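Local coordinates for putative lipoprotein (Bacteroides fragilis, PDB 3QNK) that is an uncharacterised SusD-like outer-membrane lipoprotein that probably helps capture glycans at the cell surface for uptake, at residues Ile281-Met286 with Glu442-Phe447; Glu316-Ala321 with Val422-Leu427; Ile394-Ala399 with Lys413-Ile418. All blocks are in the same frame, centred on the assembly; numbering follows the deposited sequence.

Overall arrangement
All three contacts lie in the C-terminal half of the chain and share neighbouring elements. Interaction 3 pairs helices 391-405 and 408-420 and is apolar and buried. Interaction 2 sets the turn after helix 408-420 against the start of helix 317-322. It is also buried, but packs aliphatic groups on an ion pair. Interaction 1 is partly buried and joins helix 278-283 and the residues after it to helix 432-446 through an isoleucine on an aromatic ring. Interactions 1 and 2 have centres about 9 Å apart, and Arg318 links them by salt bridges to Glu442 and Glu446. Leu396 and Ile418 of interaction 3 pack on Glu446 from the other helices.

Interaction 1: residues Ile281-Met286 with Glu442-Phe447; sequences IDAFEM and ERRIEF
Ile445 lays its CD1 methyl on the ring of Phe284. CD1 sits 3.8 Å from the centroid of the Phe284 ring and only 5° off the ring normal, a CH-pi contact over the centre of one face. CG1 of Ile445 lies anti to its carbonyl carbon (chi1 -62°), and chi2 (-61°) then turns CD1 over the ring. The second branch meets the same ring nearer its rim, with Ile445 CG2 3.6 Å from Phe284 CE1. The same CD1 also meets Ala283, at 3.8 Å from Ala283 CB and 3.6 Å from Ala283 O. One methyl thus packs between Ala283 and the Phe284 ring. No hydrogen bond crosses the contact. Beside this apolar patch, Glu285 OE2 and Glu442 OE2 lie 3.5 Å apart, with their carboxylate planes 75° apart. Both oxygens form salt bridges to Arg419, which probably offsets the repulsion of the two acids. Glu442 OE1 is paired with Arg318. The contact packs helix 432-446 against helix 278-283 and the residues after it. It is helix-to-loop packing within the alpha-alpha superhelix of a SusD-family protein, with Ile445 seated on the Phe284 ring.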
loop_
_atom_site.group_PDB
_atom_site.type_symbol
_atom_site.label_atom_id
_atom_site.label_comp_id
_atom_site.label_asym_id
_atom_site.label_seq_id
_atom_site.Cartn_x
_atom_site.Cartn_y
_atom_site.Cartn_z
ATOM N N ILE B 281 -22.381 -4.673 26.873
ATOM C CA ILE B 281 -23.352 -3.868 27.608
ATOM C C ILE B 281 -23.594 -4.517 28.976
ATOM O O ILE B 281 -23.601 -3.814 29.999
ATOM C CB ILE B 281 -24.653 -3.649 26.766
ATOM C CG1 ILE B 281 -24.540 -2.387 25.890
ATOM C CG2 ILE B 281 -25.882 -3.490 27.655
ATOM C CD1 ILE B 281 -23.536 -2.353 24.874
ATOM N N ASP B 282 -23.697 -5.859 28.994
ATOM C CA ASP B 282 -23.926 -6.647 30.215
ATOM C C ASP B 282 -22.803 -6.510 31.230
ATOM O O ASP B 282 -23.054 -6.685 32.424
ATOM C CB ASP B 282 -24.099 -8.134 29.857
ATOM C CG ASP B 282 -25.469 -8.518 29.278
ATOM O OD1 ASP B 282 -26.418 -7.685 29.363
ATOM O OD2 ASP B 282 -25.603 -9.663 28.777
ATOM N N ALA B 283 -21.560 -6.212 30.755
ATOM C CA ALA B 283 -20.363 -6.099 31.572
ATOM C C ALA B 283 -20.251 -4.731 32.311
ATOM O O ALA B 283 -19.465 -4.624 33.265
ATOM C CB ALA B 283 -19.147 -6.334 30.715
ATOM N N PHE B 284 -21.031 -3.703 31.905
ATOM C CA PHE B 284 -21.053 -2.416 32.604
ATOM C C PHE B 284 -21.861 -2.562 33.880
ATOM O O PHE B 284 -23.012 -2.983 33.852
ATOM C CB PHE B 284 -21.629 -1.294 31.741
ATOM C CG PHE B 284 -20.708 -0.801 30.664
ATOM C CD1 PHE B 284 -19.765 0.191 30.933
ATOM C CD2 PHE B 284 -20.798 -1.299 29.375
ATOM C CE1 PHE B 284 -18.913 0.657 29.931
ATOM C CE2 PHE B 284 -19.957 -0.826 28.365
ATOM C CZ PHE B 284 -19.011 0.138 28.649
ATOM N N GLU B 285 -21.226 -2.282 34.999
ATOM C CA GLU B 285 -21.830 -2.393 36.317
ATOM C C GLU B 285 -22.786 -1.270 36.607
ATOM O O GLU B 285 -22.721 -0.212 35.973
ATOM C CB GLU B 285 -20.730 -2.359 37.382
ATOM C CG GLU B 285 -19.860 -3.598 37.446
ATOM C CD GLU B 285 -18.682 -3.398 38.372
ATOM O OE1 GLU B 285 -18.918 -3.229 39.589
ATOM O OE2 GLU B 285 -17.531 -3.339 37.878
HETATM N N MSE B 286 -23.613 -1.464 37.650
HETATM C CA MSE B 286 -24.496 -0.431 38.178
HETATM C C MSE B 286 -23.613 0.625 38.853
HETATM O O MSE B 286 -22.470 0.322 39.213
HETATM C CB MSE B 286 -25.498 -1.046 39.165
HETATM C CG MSE B 286 -26.364 -2.103 38.530
HETATM SE SE MSE B 286 -27.359 -1.436 37.002
HETATM C CE MSE B 286 -28.656 -0.348 37.862
ATOM N N GLU B 442 -12.180 -4.942 34.648
ATOM C CA GLU B 442 -11.977 -3.486 34.705
ATOM C C GLU B 442 -11.251 -2.965 33.478
ATOM O O GLU B 442 -11.586 -1.897 32.961
ATOM C CB GLU B 442 -11.206 -3.042 35.972
ATOM C CG GLU B 442 -12.113 -2.777 37.158
ATOM C CD GLU B 442 -13.189 -1.729 36.958
ATOM O OE1 GLU B 442 -12.888 -0.652 36.394
ATOM O OE2 GLU B 442 -14.347 -2.002 37.351
ATOM N N ARG B 443 -10.251 -3.709 33.029
ATOM C CA ARG B 443 -9.483 -3.341 31.855
ATOM C C ARG B 443 -10.382 -3.277 30.617
ATOM O O ARG B 443 -10.239 -2.377 29.783
ATOM C CB ARG B 443 -8.352 -4.350 31.629
ATOM C CG ARG B 443 -7.233 -3.698 30.861
ATOM C CD ARG B 443 -6.232 -4.674 30.307
ATOM N NE ARG B 443 -5.245 -3.914 29.555
ATOM C CZ ARG B 443 -4.110 -3.454 30.063
ATOM N NH1 ARG B 443 -3.776 -3.730 31.322
ATOM N NH2 ARG B 443 -3.284 -2.747 29.310
ATOM N N ARG B 444 -11.306 -4.235 30.506
ATOM C CA ARG B 444 -12.195 -4.319 29.376
ATOM C C ARG B 444 -13.083 -3.075 29.299
ATOM O O ARG B 444 -13.228 -2.516 28.220
ATOM C CB ARG B 444 -13.033 -5.605 29.430
ATOM C CG ARG B 444 -13.934 -5.713 28.213
ATOM C CD ARG B 444 -14.955 -6.784 28.357
ATOM N NE ARG B 444 -15.673 -6.960 27.101
ATOM C CZ ARG B 444 -16.574 -7.905 26.885
ATOM N NH1 ARG B 444 -16.895 -8.758 27.847
ATOM N NH2 ARG B 444 -17.176 -7.994 25.713
ATOM N N ILE B 445 -13.656 -2.641 30.424
ATOM C CA ILE B 445 -14.545 -1.493 30.484
ATOM C C ILE B 445 -13.758 -0.194 30.299
ATOM O O ILE B 445 -14.194 0.711 29.569
ATOM C CB ILE B 445 -15.328 -1.508 31.812
ATOM C CG1 ILE B 445 -16.214 -2.766 31.943
ATOM C CG2 ILE B 445 -16.130 -0.223 32.031
ATOM C CD1 ILE B 445 -17.336 -2.950 30.844
ATOM N N GLU B 446 -12.596 -0.106 30.947
ATOM C CA GLU B 446 -11.771 1.080 30.867
ATOM C C GLU B 446 -11.301 1.358 29.464
ATOM O O GLU B 446 -11.334 2.513 29.004
ATOM C CB GLU B 446 -10.544 0.962 31.790
ATOM C CG GLU B 446 -9.819 2.292 32.024
ATOM C CD GLU B 446 -10.672 3.395 32.627
ATOM O OE1 GLU B 446 -11.718 3.089 33.239
ATOM O OE2 GLU B 446 -10.333 4.578 32.431
ATOM N N PHE B 447 -10.823 0.303 28.802
ATOM C CA PHE B 447 -10.205 0.460 27.496
ATOM C C PHE B 447 -11.078 -0.011 26.328
ATOM O O PHE B 447 -10.539 -0.210 25.235
ATOM C CB PHE B 447 -8.807 -0.196 27.499
ATOM C CG PHE B 447 -7.886 0.681 28.309
ATOM C CD1 PHE B 447 -7.457 1.912 27.812
ATOM C CD2 PHE B 447 -7.525 0.329 29.602
ATOM C CE1 PHE B 447 -6.688 2.768 28.594
ATOM C CE2 PHE B 447 -6.724 1.175 30.376
ATOM C CZ PHE B 447 -6.338 2.404 29.878
#

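Interaction 2: residues Glu316-Ala321 with Val422-Leu427; sequences EPRFYA and VGLPDL
Glu316 turns CG between its backbone N and carbonyl carbon (chi1 63°), and Arg318 bends at chi3 (-62°), so that carboxylate and guanidinium meet beside Val422 and Leu424. Arg318 grips Glu316 side-on, through NE and NH2. Glu316 OE1 takes Arg318 NE on its syn lone pair, at 3.0 Å. Arg318 NH2 is 3.0 Å from Glu316 OE2, reaching it from above the carboxylate plane. Arg318 N also meets Glu316 OE1, at 3.0 Å and 54° out of the carboxylate plane. This fixes the carboxylate at the helix start. Val422 packs across the arginine. Its CG2 lies over one guanidinium face, offset toward the rim, and its CG1 is 3.8 Å from Arg318 CG. Leu424 CD2 lies 3.9 Å from Glu316 CB, while its CD1 comes near Arg318 NH2. Two aliphatic side chains therefore shield a buried ion pair. The arginine also forms salt bridges to Glu446 and Glu442, which would tend to spread its charge over three acids. Two helix-end motifs meet here. Glu316 is the N-cap of helix 317-322, and Gly423, with positive phi, is the C-prime residue of the Schellman motif ending helix 408-420.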
loop_
_atom_site.group_PDB
_atom_site.type_symbol
_atom_site.label_atom_id
_atom_site.label_comp_id
_atom_site.label_asym_id
_atom_site.label_seq_id
_atom_site.Cartn_x
_atom_site.Cartn_y
_atom_site.Cartn_z
ATOM N N GLU B 316 -22.982 2.794 35.711
ATOM C CA GLU B 316 -21.805 3.582 36.105
ATOM C C GLU B 316 -21.416 4.580 34.951
ATOM O O GLU B 316 -21.757 4.304 33.794
ATOM C CB GLU B 316 -20.645 2.655 36.477
ATOM C CG GLU B 316 -20.157 1.787 35.331
ATOM C CD GLU B 316 -18.719 2.019 34.899
ATOM O OE1 GLU B 316 -18.254 3.186 34.899
ATOM O OE2 GLU B 316 -18.062 1.016 34.536
ATOM N N PRO B 317 -20.747 5.742 35.225
ATOM C CA PRO B 317 -20.507 6.743 34.159
ATOM C C PRO B 317 -19.913 6.243 32.831
ATOM O O PRO B 317 -20.296 6.778 31.788
ATOM C CB PRO B 317 -19.549 7.731 34.832
ATOM C CG PRO B 317 -19.942 7.708 36.260
ATOM C CD PRO B 317 -20.297 6.269 36.540
ATOM N N ARG B 318 -19.012 5.227 32.843
ATOM C CA ARG B 318 -18.348 4.736 31.618
ATOM C C ARG B 318 -19.346 4.117 30.657
ATOM O O ARG B 318 -19.076 4.069 29.457
ATOM C CB ARG B 318 -17.213 3.755 31.923
ATOM C CG ARG B 318 -16.025 4.397 32.638
ATOM C CD ARG B 318 -14.973 3.399 33.075
ATOM N NE ARG B 318 -15.485 2.434 34.044
ATOM C CZ ARG B 318 -14.739 1.534 34.675
ATOM N NH1 ARG B 318 -13.438 1.477 34.463
ATOM N NH2 ARG B 318 -15.289 0.689 35.527
ATOM N N PHE B 319 -20.516 3.683 31.161
ATOM C CA PHE B 319 -21.550 3.123 30.308
ATOM C C PHE B 319 -22.074 4.208 29.352
ATOM O O PHE B 319 -22.029 4.013 28.141
ATOM C CB PHE B 319 -22.685 2.504 31.124
ATOM C CG PHE B 319 -23.866 2.108 30.275
ATOM C CD1 PHE B 319 -23.851 0.923 29.537
ATOM C CD2 PHE B 319 -24.982 2.938 30.172
ATOM C CE1 PHE B 319 -24.935 0.564 28.747
ATOM C CE2 PHE B 319 -26.066 2.579 29.365
ATOM C CZ PHE B 319 -26.039 1.386 28.672
ATOM N N TYR B 320 -22.530 5.351 29.902
ATOM C CA TYR B 320 -23.086 6.492 29.153
ATOM C C TYR B 320 -22.001 7.222 28.377
ATOM O O TYR B 320 -22.302 7.894 27.397
ATOM C CB TYR B 320 -23.840 7.464 30.098
ATOM C CG TYR B 320 -24.918 6.763 30.900
ATOM C CD1 TYR B 320 -26.110 6.356 30.301
ATOM C CD2 TYR B 320 -24.690 6.371 32.219
ATOM C CE1 TYR B 320 -27.077 5.653 31.019
ATOM C CE2 TYR B 320 -25.653 5.669 32.948
ATOM C CZ TYR B 320 -26.840 5.314 32.348
ATOM O OH TYR B 320 -27.727 4.564 33.087
ATOM N N ALA B 321 -20.745 7.033 28.780
ATOM C CA ALA B 321 -19.578 7.619 28.140
ATOM C C ALA B 321 -19.180 6.847 26.899
ATOM O O ALA B 321 -18.615 7.440 25.984
ATOM C CB ALA B 321 -18.411 7.648 29.114
ATOM N N VAL B 422 -14.577 6.908 38.750
ATOM C CA VAL B 422 -15.923 6.864 38.150
ATOM C C VAL B 422 -16.999 6.614 39.240
ATOM O O VAL B 422 -18.116 6.153 38.939
ATOM C CB VAL B 422 -16.024 5.856 36.979
ATOM C CG1 VAL B 422 -15.199 6.346 35.789
ATOM C CG2 VAL B 422 -15.624 4.440 37.399
ATOM N N GLY B 423 -16.639 6.892 40.490
ATOM C CA GLY B 423 -17.524 6.728 41.640
ATOM C C GLY B 423 -17.917 5.311 42.008
ATOM O O GLY B 423 -18.925 5.104 42.696
ATOM N N LEU B 424 -17.142 4.322 41.543
ATOM C CA LEU B 424 -17.401 2.899 41.828
ATOM C C LEU B 424 -16.767 2.492 43.160
ATOM O O LEU B 424 -15.639 2.889 43.440
ATOM C CB LEU B 424 -16.923 1.967 40.689
ATOM C CG LEU B 424 -17.829 1.878 39.455
ATOM C CD1 LEU B 424 -17.188 1.047 38.375
ATOM C CD2 LEU B 424 -19.200 1.278 39.806
ATOM N N PRO B 425 -17.480 1.727 44.010
ATOM C CA PRO B 425 -16.887 1.317 45.288
ATOM C C PRO B 425 -15.671 0.392 45.088
ATOM O O PRO B 425 -15.550 -0.280 44.079
ATOM C CB PRO B 425 -18.050 0.616 46.000
ATOM C CG PRO B 425 -18.914 0.137 44.932
ATOM C CD PRO B 425 -18.829 1.152 43.842
ATOM N N ASP B 426 -14.766 0.387 46.046
ATOM C CA ASP B 426 -13.551 -0.410 45.973
ATOM C C ASP B 426 -13.804 -1.918 45.968
ATOM O O ASP B 426 -14.726 -2.422 46.616
ATOM C CB ASP B 426 -12.617 -0.042 47.139
ATOM C CG ASP B 426 -11.879 1.280 46.935
ATOM O OD1 ASP B 426 -12.096 1.936 45.867
ATOM O OD2 ASP B 426 -11.069 1.652 47.818
ATOM N N LEU B 427 -12.989 -2.636 45.187
ATOM C CA LEU B 427 -12.937 -4.090 45.203
ATOM C C LEU B 427 -12.298 -4.476 46.555
ATOM O O LEU B 427 -11.371 -3.806 47.053
ATOM C CB LEU B 427 -12.140 -4.647 44.022
ATOM C CG LEU B 427 -12.717 -4.385 42.619
ATOM C CD1 LEU B 427 -11.768 -4.823 41.560
ATOM C CD2 LEU B 427 -14.064 -5.077 42.405
#

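Interaction 3: residues Ile394-Ala399 with Lys413-Ile418; sequences IYLNDA and KAVNMI
Segments 394-399 and 413-418 run nearly antiparallel, at 150° between their directions, with axes 8.0 Å apart at closest approach. The backbones come nearest at Tyr395 and Ala414, where Ala414 CB lies 3.5 Å from Tyr395 O. A small side chain at this point suits the close approach. A second alanine, Ala399, faces it, with its CB 3.9 Å from Ala414 CB, and the same methyl also packs on Val415. Tyr395 provides the largest surface. Its CG lies beside the backbone N (chi1 -68°), which brings the ring obliquely across the selenomethionine Met417. Tyr395 CD1 is 3.6 Å from Met417 CB. Bends at chi2 and chi3 bring the Met417 CE methyl round to the far end of the ring, 3.7 Å from Tyr395 OH. At the base of the ring, Ile418 CD1 touches Tyr395 CB at 3.8 Å. Leu396 packs between Val415 and Ile418. Its CG meets Ile418 CG1, and its CD2 reaches Val415 CG2 at 3.9 Å. Beyond this pair, Leu396 and Ile418 both pack on Glu446 of helix 432-446, while Tyr395 also meets the ring of Tyr209 on helix 198-209. No hydrogen bond or salt bridge joins the two segments. The chemistry implies that these consecutive helices are held together here by shape and apolar burial, with alanines at the close point and larger side chains beside them.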
loop_
_atom_site.group_PDB
_atom_site.type_symbol
_atom_site.label_atom_id
_atom_site.label_comp_id
_atom_site.label_asym_id
_atom_site.label_seq_id
_atom_site.Cartn_x
_atom_site.Cartn_y
_atom_site.Cartn_z
ATOM N N ILE B 394 -1.486 2.886 33.195
ATOM C CA ILE B 394 -0.396 2.687 34.143
ATOM C C ILE B 394 -0.943 1.904 35.338
ATOM O O ILE B 394 -0.398 0.862 35.677
ATOM C CB ILE B 394 0.243 4.045 34.536
ATOM C CG1 ILE B 394 0.701 4.837 33.286
ATOM C CG2 ILE B 394 1.351 3.924 35.582
ATOM C CD1 ILE B 394 1.636 4.118 32.309
ATOM N N TYR B 395 -2.087 2.333 35.874
ATOM C CA TYR B 395 -2.726 1.704 37.017
ATOM C C TYR B 395 -3.120 0.253 36.747
ATOM O O TYR B 395 -2.861 -0.619 37.588
ATOM C CB TYR B 395 -3.953 2.506 37.429
ATOM C CG TYR B 395 -3.602 3.856 38.006
ATOM C CD1 TYR B 395 -3.215 3.987 39.334
ATOM C CD2 TYR B 395 -3.660 5.008 37.224
ATOM C CE1 TYR B 395 -2.885 5.223 39.871
ATOM C CE2 TYR B 395 -3.330 6.256 37.752
ATOM C CZ TYR B 395 -2.940 6.357 39.079
ATOM O OH TYR B 395 -2.631 7.564 39.649
ATOM N N LEU B 396 -3.711 -0.007 35.577
ATOM C CA LEU B 396 -4.201 -1.333 35.204
ATOM C C LEU B 396 -3.063 -2.293 34.822
ATOM O O LEU B 396 -3.132 -3.457 35.196
ATOM C CB LEU B 396 -5.257 -1.222 34.092
ATOM C CG LEU B 396 -6.613 -0.664 34.569
ATOM C CD1 LEU B 396 -7.544 -0.392 33.431
ATOM C CD2 LEU B 396 -7.281 -1.599 35.530
ATOM N N ASN B 397 -1.988 -1.802 34.171
ATOM C CA ASN B 397 -0.797 -2.604 33.874
ATOM C C ASN B 397 -0.105 -2.985 35.176
ATOM O O ASN B 397 0.333 -4.118 35.335
ATOM C CB ASN B 397 0.174 -1.831 32.969
ATOM C CG ASN B 397 -0.339 -1.557 31.574
ATOM O OD1 ASN B 397 -1.394 -2.030 31.164
ATOM N ND2 ASN B 397 0.416 -0.798 30.804
ATOM N N ASP B 398 -0.044 -2.034 36.119
ATOM C CA ASP B 398 0.530 -2.213 37.442
ATOM C C ASP B 398 -0.302 -3.241 38.235
ATOM O O ASP B 398 0.276 -4.165 38.810
ATOM C CB ASP B 398 0.594 -0.855 38.186
ATOM C CG ASP B 398 1.592 -0.748 39.336
ATOM O OD1 ASP B 398 2.537 -1.566 39.383
ATOM O OD2 ASP B 398 1.446 0.184 40.172
ATOM N N ALA B 399 -1.661 -3.091 38.239
ATOM C CA ALA B 399 -2.566 -4.005 38.946
ATOM C C ALA B 399 -2.378 -5.446 38.453
ATOM O O ALA B 399 -2.230 -6.367 39.266
ATOM C CB ALA B 399 -4.008 -3.569 38.752
ATOM N N LYS B 413 -5.164 -1.976 45.378
ATOM C CA LYS B 413 -4.998 -0.521 45.509
ATOM C C LYS B 413 -4.954 0.153 44.130
ATOM O O LYS B 413 -5.663 1.142 43.937
ATOM C CB LYS B 413 -3.762 -0.153 46.347
ATOM N N ALA B 414 -4.184 -0.419 43.161
ATOM C CA ALA B 414 -4.018 0.102 41.802
ATOM C C ALA B 414 -5.334 0.060 40.971
ATOM O O ALA B 414 -5.690 1.067 40.372
ATOM C CB ALA B 414 -2.920 -0.658 41.086
ATOM N N VAL B 415 -6.056 -1.074 40.941
ATOM C CA VAL B 415 -7.289 -1.171 40.151
ATOM C C VAL B 415 -8.401 -0.281 40.764
ATOM O O VAL B 415 -9.224 0.273 40.027
ATOM C CB VAL B 415 -7.745 -2.652 39.941
ATOM C CG1 VAL B 415 -8.218 -3.315 41.239
ATOM C CG2 VAL B 415 -8.812 -2.763 38.867
ATOM N N ASN B 416 -8.395 -0.102 42.098
ATOM C CA ASN B 416 -9.403 0.715 42.769
ATOM C C ASN B 416 -9.209 2.207 42.465
ATOM O O ASN B 416 -10.145 2.963 42.632
ATOM C CB ASN B 416 -9.447 0.427 44.267
ATOM C CG ASN B 416 -10.154 -0.876 44.599
ATOM O OD1 ASN B 416 -10.957 -1.383 43.814
ATOM N ND2 ASN B 416 -9.854 -1.477 45.749
HETATM N N MSE B 417 -8.060 2.612 41.916
HETATM C CA MSE B 417 -7.851 3.997 41.474
HETATM C C MSE B 417 -8.743 4.292 40.266
HETATM O O MSE B 417 -9.345 5.360 40.179
HETATM C CB MSE B 417 -6.379 4.220 41.110
HETATM C CG MSE B 417 -5.485 4.267 42.315
HETATM SE SE MSE B 417 -5.790 5.858 43.396
HETATM C CE MSE B 417 -5.440 7.282 42.089
ATOM N N ILE B 418 -8.864 3.308 39.367
ATOM C CA ILE B 418 -9.675 3.365 38.143
ATOM C C ILE B 418 -11.185 3.401 38.494
ATOM O O ILE B 418 -11.950 4.168 37.881
ATOM C CB ILE B 418 -9.286 2.194 37.214
ATOM C CG1 ILE B 418 -7.808 2.310 36.757
ATOM C CG2 ILE B 418 -10.232 2.027 36.025
ATOM C CD1 ILE B 418 -7.343 3.673 36.255
#